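Local structure of SIS domain protein (Listeria monocytogenes str. 4b F2365, 3FXA) at residues A[172-175]-A[176-180]; A[63-66]-A[67-71]. The protein is a putative sugar-phosphate isomerase that probably binds phosphosugars through its SIS domain. All blocks are in the same frame, centred on the assembly; numbering follows the deposited sequence.

Contact 1 of 2, residues A[172-175]-A[176-180]; sequences VCLM and TYMNY
The last turn of helix 157-177 is closed by a Schellman motif in which Tyr-180 folds back on Met-175, a local helix-end contact that lies against helix 31-43 and near the second subunit. Asn-179 supplies the positive phi (57°) that turns the chain out of the helix. Up to that point the bonding is helical, Tyr-177 N reaching Cys-173 O at 2.9 Å and Met-178 N reaching Leu-174 O. Tyr-180 N then skips back five residues to Met-175 O, 2.8 Å away and in the carbonyl plane. The side chains repeat this closure. Tyr-180 and the selenomethionine at position 175 cross at a slant. The first torsion of Met-175 (chi1 -67°) sets its CG 4.0 Å from Tyr-180 CD2, and the bend at chi3 (68°) brings Met-175 CE back to 4.1 Å from that same Tyr-180 CD2. On the neighbouring side of the helix, Leu-174 CD2 meets CG of selenomethionine Met-178, one turn on, while Leu-174 itself packs on helix 31-43. On the flank where Thr-176 touches Pro-151 of the second subunit, water joins the helix backbone to a side chain: one molecule donates to Val-172 O and lies 2.7 Å from Thr-176 OG1.

Contact 2 of 2, residues A[63-66]-A[67-71]; sequences LVHS and FNCIE
His-65 and Cys-69, one turn apart near the end of helix 55-69, meet sulfur to ring: Cys-69 SG sits over one face of the imidazole, 3.6 Å from its centroid and 33° off the normal. The helix is the crossover of a beta-alpha-beta unit between strands 48-51 and 74-76. Cys-69 SG is displaced toward His-65 NE2, coming within 3.2 Å; chi1 of His-65 (176°) turns the imidazole toward the following turn, where this sulfur lies. Both residues pack on His-84 of the third subunit. A different side of the helix carries Leu-63 and Phe-67, which run side by side and point the same way, with Leu-63 CB 3.9 Å from Phe-67 CE2; they rest on strand 48-51 and on helix 157-177. The phenyl ring also lies against the Leu-63 carbonyl, Phe-67 CD2 being 3.1 Å from Leu-63 O. Val-64 and Asn-68 are likewise aligned, CG1 of the valine lying beside ND2 of the amide, whose OD1 accepts from Ala-74 N and so ties the helix to the following strand. A Schellman motif ends the helix at Glu-71, where phi is positive: Arg-72 N bonds Phe-67 O, and Glu-71 N bonds Asn-68 O at 3.0 Å.

In the fold
Two helices of one SIS domain, each ended by a Schellman motif, meet at their C-terminal ends here, with contacts 1 and 2 centred about 12 Å apart. Ile-70, just past the end of helix 55-69, fits against helix 157-177: its CD1 lies 3.5 Å from Leu-174 CB and its CG2 an equal 3.5 Å from Met-175 CG. Tyr-180 adds a polar tie, since its OH is 2.6 Å from Cys-69 O, a probable hydrogen bond that joins one helix ending to the other. Both contacts also touch the second subunit, and contact 2 also reaches the third, where Glu-71 OE2 forms a salt bridge with Lys-118 of that chain.

Contact 1 of 2, residues A[172-175]-A[176-180]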
loop_
_atom_site.group_PDB
_atom_site.type_symbol
_atom_site.label_atom_id
_atom_site.label_comp_id
_atom_site.label_asym_id
_atom_site.label_seq_id
_atom_site.Cartn_x
_atom_site.Cartn_y
_atom_site.Cartn_z
ATOM N N VAL A 172 19.305 -13.494 -5.031
ATOM C CA VAL A 172 20.468 -13.438 -5.912
ATOM C C VAL A 172 20.855 -14.873 -6.302
ATOM O O VAL A 172 21.098 -15.137 -7.485
ATOM C CB VAL A 172 21.648 -12.702 -5.264
ATOM C CG1 VAL A 172 22.912 -12.861 -6.100
ATOM C CG2 VAL A 172 21.337 -11.209 -5.088
ATOM N N CYS A 173 20.874 -15.781 -5.318
ATOM C CA CYS A 173 21.157 -17.203 -5.569
ATOM C C CYS A 173 20.170 -17.803 -6.576
ATOM O O CYS A 173 20.600 -18.515 -7.506
ATOM C CB CYS A 173 21.196 -18.013 -4.295
ATOM S SG CYS A 173 21.830 -19.642 -4.619
ATOM N N LEU A 174 18.886 -17.475 -6.427
ATOM C CA LEU A 174 17.840 -17.912 -7.391
ATOM C C LEU A 174 18.083 -17.498 -8.853
ATOM O O LEU A 174 17.765 -18.267 -9.765
ATOM C CB LEU A 174 16.418 -17.473 -6.919
ATOM C CG LEU A 174 15.885 -18.296 -5.734
ATOM C CD1 LEU A 174 14.695 -17.575 -5.058
ATOM C CD2 LEU A 174 15.487 -19.723 -6.179
HETATM N N MSE A 175 18.682 -16.330 -9.092
HETATM C CA MSE A 175 18.927 -15.855 -10.469
HETATM C C MSE A 175 19.832 -16.833 -11.219
HETATM O O MSE A 175 19.564 -17.202 -12.365
HETATM C CB MSE A 175 19.523 -14.460 -10.464
HETATM C CG MSE A 175 18.550 -13.402 -9.954
HETATM SE SE MSE A 175 19.378 -11.670 -9.625
HETATM C CE MSE A 175 19.788 -11.166 -11.419
ATOM N N THR A 176 20.864 -17.285 -10.515
ATOM C CA THR A 176 21.796 -18.294 -11.057
ATOM C C THR A 176 21.142 -19.688 -11.068
ATOM O O THR A 176 21.223 -20.398 -12.091
ATOM C CB THR A 176 23.147 -18.291 -10.296
ATOM O OG1 THR A 176 23.791 -17.021 -10.487
ATOM C CG2 THR A 176 24.064 -19.403 -10.835
ATOM N N TYR A 177 20.486 -20.073 -9.961
ATOM C CA TYR A 177 19.826 -21.386 -9.802
ATOM C C TYR A 177 18.812 -21.647 -10.907
ATOM O O TYR A 177 18.734 -22.751 -11.418
ATOM C CB TYR A 177 19.104 -21.484 -8.434
ATOM C CG TYR A 177 18.588 -22.857 -8.064
ATOM C CD1 TYR A 177 17.367 -23.329 -8.560
ATOM C CD2 TYR A 177 19.295 -23.681 -7.184
ATOM C CE1 TYR A 177 16.886 -24.597 -8.213
ATOM C CE2 TYR A 177 18.821 -24.950 -6.835
ATOM C CZ TYR A 177 17.619 -25.404 -7.356
ATOM O OH TYR A 177 17.191 -26.654 -6.999
HETATM N N MSE A 178 18.034 -20.624 -11.243
HETATM C CA MSE A 178 16.956 -20.736 -12.249
HETATM C C MSE A 178 17.339 -20.274 -13.657
HETATM O O MSE A 178 16.463 -20.266 -14.546
HETATM C CB MSE A 178 15.754 -19.918 -11.776
HETATM C CG MSE A 178 15.263 -20.294 -10.384
HETATM SE SE MSE A 178 13.648 -19.324 -9.995
HETATM C CE MSE A 178 12.370 -20.344 -11.079
ATOM N N ASN A 179 18.602 -19.878 -13.870
ATOM C CA ASN A 179 19.096 -19.396 -15.176
ATOM C C ASN A 179 18.268 -18.195 -15.660
ATOM O O ASN A 179 17.825 -18.144 -16.807
ATOM C CB ASN A 179 19.118 -20.547 -16.209
ATOM C CG ASN A 179 19.964 -21.729 -15.759
ATOM O OD1 ASN A 179 19.485 -22.863 -15.700
ATOM N ND2 ASN A 179 21.222 -21.467 -15.438
ATOM N N TYR A 180 18.032 -17.252 -14.739
ATOM C CA TYR A 180 17.276 -16.034 -15.008
ATOM C C TYR A 180 18.074 -15.188 -16.004
ATOM O O TYR A 180 19.309 -15.120 -15.889
ATOM C CB TYR A 180 16.999 -15.281 -13.684
ATOM C CG TYR A 180 16.182 -14.021 -13.833
ATOM C CD1 TYR A 180 14.857 -14.088 -14.259
ATOM C CD2 TYR A 180 16.698 -12.773 -13.487
ATOM C CE1 TYR A 180 14.083 -12.938 -14.391
ATOM C CE2 TYR A 180 15.923 -11.601 -13.605
ATOM C CZ TYR A 180 14.610 -11.707 -14.067
ATOM O OH TYR A 180 13.792 -10.602 -14.206
HETATM O O HOH W 1 23.682 -15.241 -8.457
HETATM O O HOH W 2 21.367 -14.776 -14.023
#

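Contact 2 of 2, residues A[63-66]-A[67-71]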
loop_
_atom_site.group_PDB
_atom_site.type_symbol
_atom_site.label_atom_id
_atom_site.label_comp_id
_atom_site.label_asym_id
_atom_site.label_seq_id
_atom_site.Cartn_x
_atom_site.Cartn_y
_atom_site.Cartn_z
ATOM N N LEU A 63 11.071 -8.281 0.275
ATOM C CA LEU A 63 11.008 -9.630 -0.300
ATOM C C LEU A 63 10.072 -9.681 -1.532
ATOM O O LEU A 63 10.455 -10.176 -2.611
ATOM C CB LEU A 63 10.548 -10.670 0.704
ATOM C CG LEU A 63 11.517 -11.280 1.729
ATOM C CD1 LEU A 63 12.134 -10.276 2.685
ATOM C CD2 LEU A 63 10.795 -12.396 2.476
ATOM N N VAL A 64 8.872 -9.138 -1.363
ATOM C CA VAL A 64 7.854 -9.102 -2.422
ATOM C C VAL A 64 8.336 -8.365 -3.658
ATOM O O VAL A 64 8.247 -8.903 -4.747
ATOM C CB VAL A 64 6.520 -8.506 -1.891
ATOM C CG1 VAL A 64 5.546 -8.150 -3.058
ATOM C CG2 VAL A 64 5.852 -9.463 -0.846
ATOM N N HIS A 65 8.931 -7.180 -3.503
ATOM C CA HIS A 65 9.472 -6.496 -4.679
ATOM C C HIS A 65 10.555 -7.323 -5.423
ATOM O O HIS A 65 10.469 -7.546 -6.646
ATOM C CB HIS A 65 10.055 -5.122 -4.336
ATOM C CG HIS A 65 10.702 -4.445 -5.515
ATOM N ND1 HIS A 65 9.971 -3.827 -6.510
ATOM C CD2 HIS A 65 11.998 -4.385 -5.910
ATOM C CE1 HIS A 65 10.788 -3.385 -7.440
ATOM N NE2 HIS A 65 12.025 -3.708 -7.104
ATOM N N SER A 66 11.561 -7.740 -4.665
ATOM C CA SER A 66 12.695 -8.461 -5.231
ATOM C C SER A 66 12.358 -9.830 -5.819
ATOM O O SER A 66 12.947 -10.204 -6.844
ATOM C CB SER A 66 13.882 -8.484 -4.253
ATOM O OG SER A 66 14.315 -7.146 -4.026
ATOM N N PHE A 67 11.394 -10.537 -5.231
ATOM C CA PHE A 67 10.936 -11.827 -5.787
ATOM C C PHE A 67 10.298 -11.551 -7.153
ATOM O O PHE A 67 10.634 -12.210 -8.154
ATOM C CB PHE A 67 9.952 -12.565 -4.854
ATOM C CG PHE A 67 10.592 -13.312 -3.746
ATOM C CD1 PHE A 67 11.609 -14.259 -4.015
ATOM C CD2 PHE A 67 10.123 -13.204 -2.431
ATOM C CE1 PHE A 67 12.176 -15.016 -2.966
ATOM C CE2 PHE A 67 10.698 -13.966 -1.400
ATOM C CZ PHE A 67 11.708 -14.851 -1.662
ATOM N N ASN A 68 9.425 -10.553 -7.229
ATOM C CA ASN A 68 8.832 -10.158 -8.518
ATOM C C ASN A 68 9.866 -9.793 -9.564
ATOM O O ASN A 68 9.758 -10.213 -10.713
ATOM C CB ASN A 68 7.773 -9.067 -8.375
ATOM C CG ASN A 68 6.506 -9.586 -7.751
ATOM O OD1 ASN A 68 5.963 -10.598 -8.200
ATOM N ND2 ASN A 68 5.991 -8.889 -6.751
ATOM N N CYS A 69 10.917 -9.084 -9.151
ATOM C CA CYS A 69 11.985 -8.716 -10.061
ATOM C C CYS A 69 12.675 -9.896 -10.748
ATOM O O CYS A 69 13.160 -9.733 -11.867
ATOM C CB CYS A 69 13.033 -7.859 -9.350
ATOM S SG CYS A 69 12.482 -6.250 -8.908
ATOM N N ILE A 70 12.691 -11.066 -10.079
ATOM C CA ILE A 70 13.311 -12.272 -10.620
ATOM C C ILE A 70 12.278 -13.305 -11.103
ATOM O O ILE A 70 12.535 -14.517 -11.117
ATOM C CB ILE A 70 14.338 -12.901 -9.661
ATOM C CG1 ILE A 70 13.710 -13.470 -8.393
ATOM C CG2 ILE A 70 15.417 -11.884 -9.334
ATOM C CD1 ILE A 70 14.468 -14.717 -7.862
ATOM N N GLU A 71 11.105 -12.816 -11.521
ATOM C CA GLU A 71 10.039 -13.675 -12.047
ATOM C C GLU A 71 9.558 -14.763 -11.077
ATOM O O GLU A 71 9.334 -15.908 -11.493
ATOM C CB GLU A 71 10.430 -14.221 -13.434
ATOM C CG GLU A 71 10.263 -13.214 -14.537
ATOM C CD GLU A 71 8.794 -12.992 -14.931
ATOM O OE1 GLU A 71 7.963 -13.940 -14.797
ATOM O OE2 GLU A 71 8.484 -11.884 -15.405
#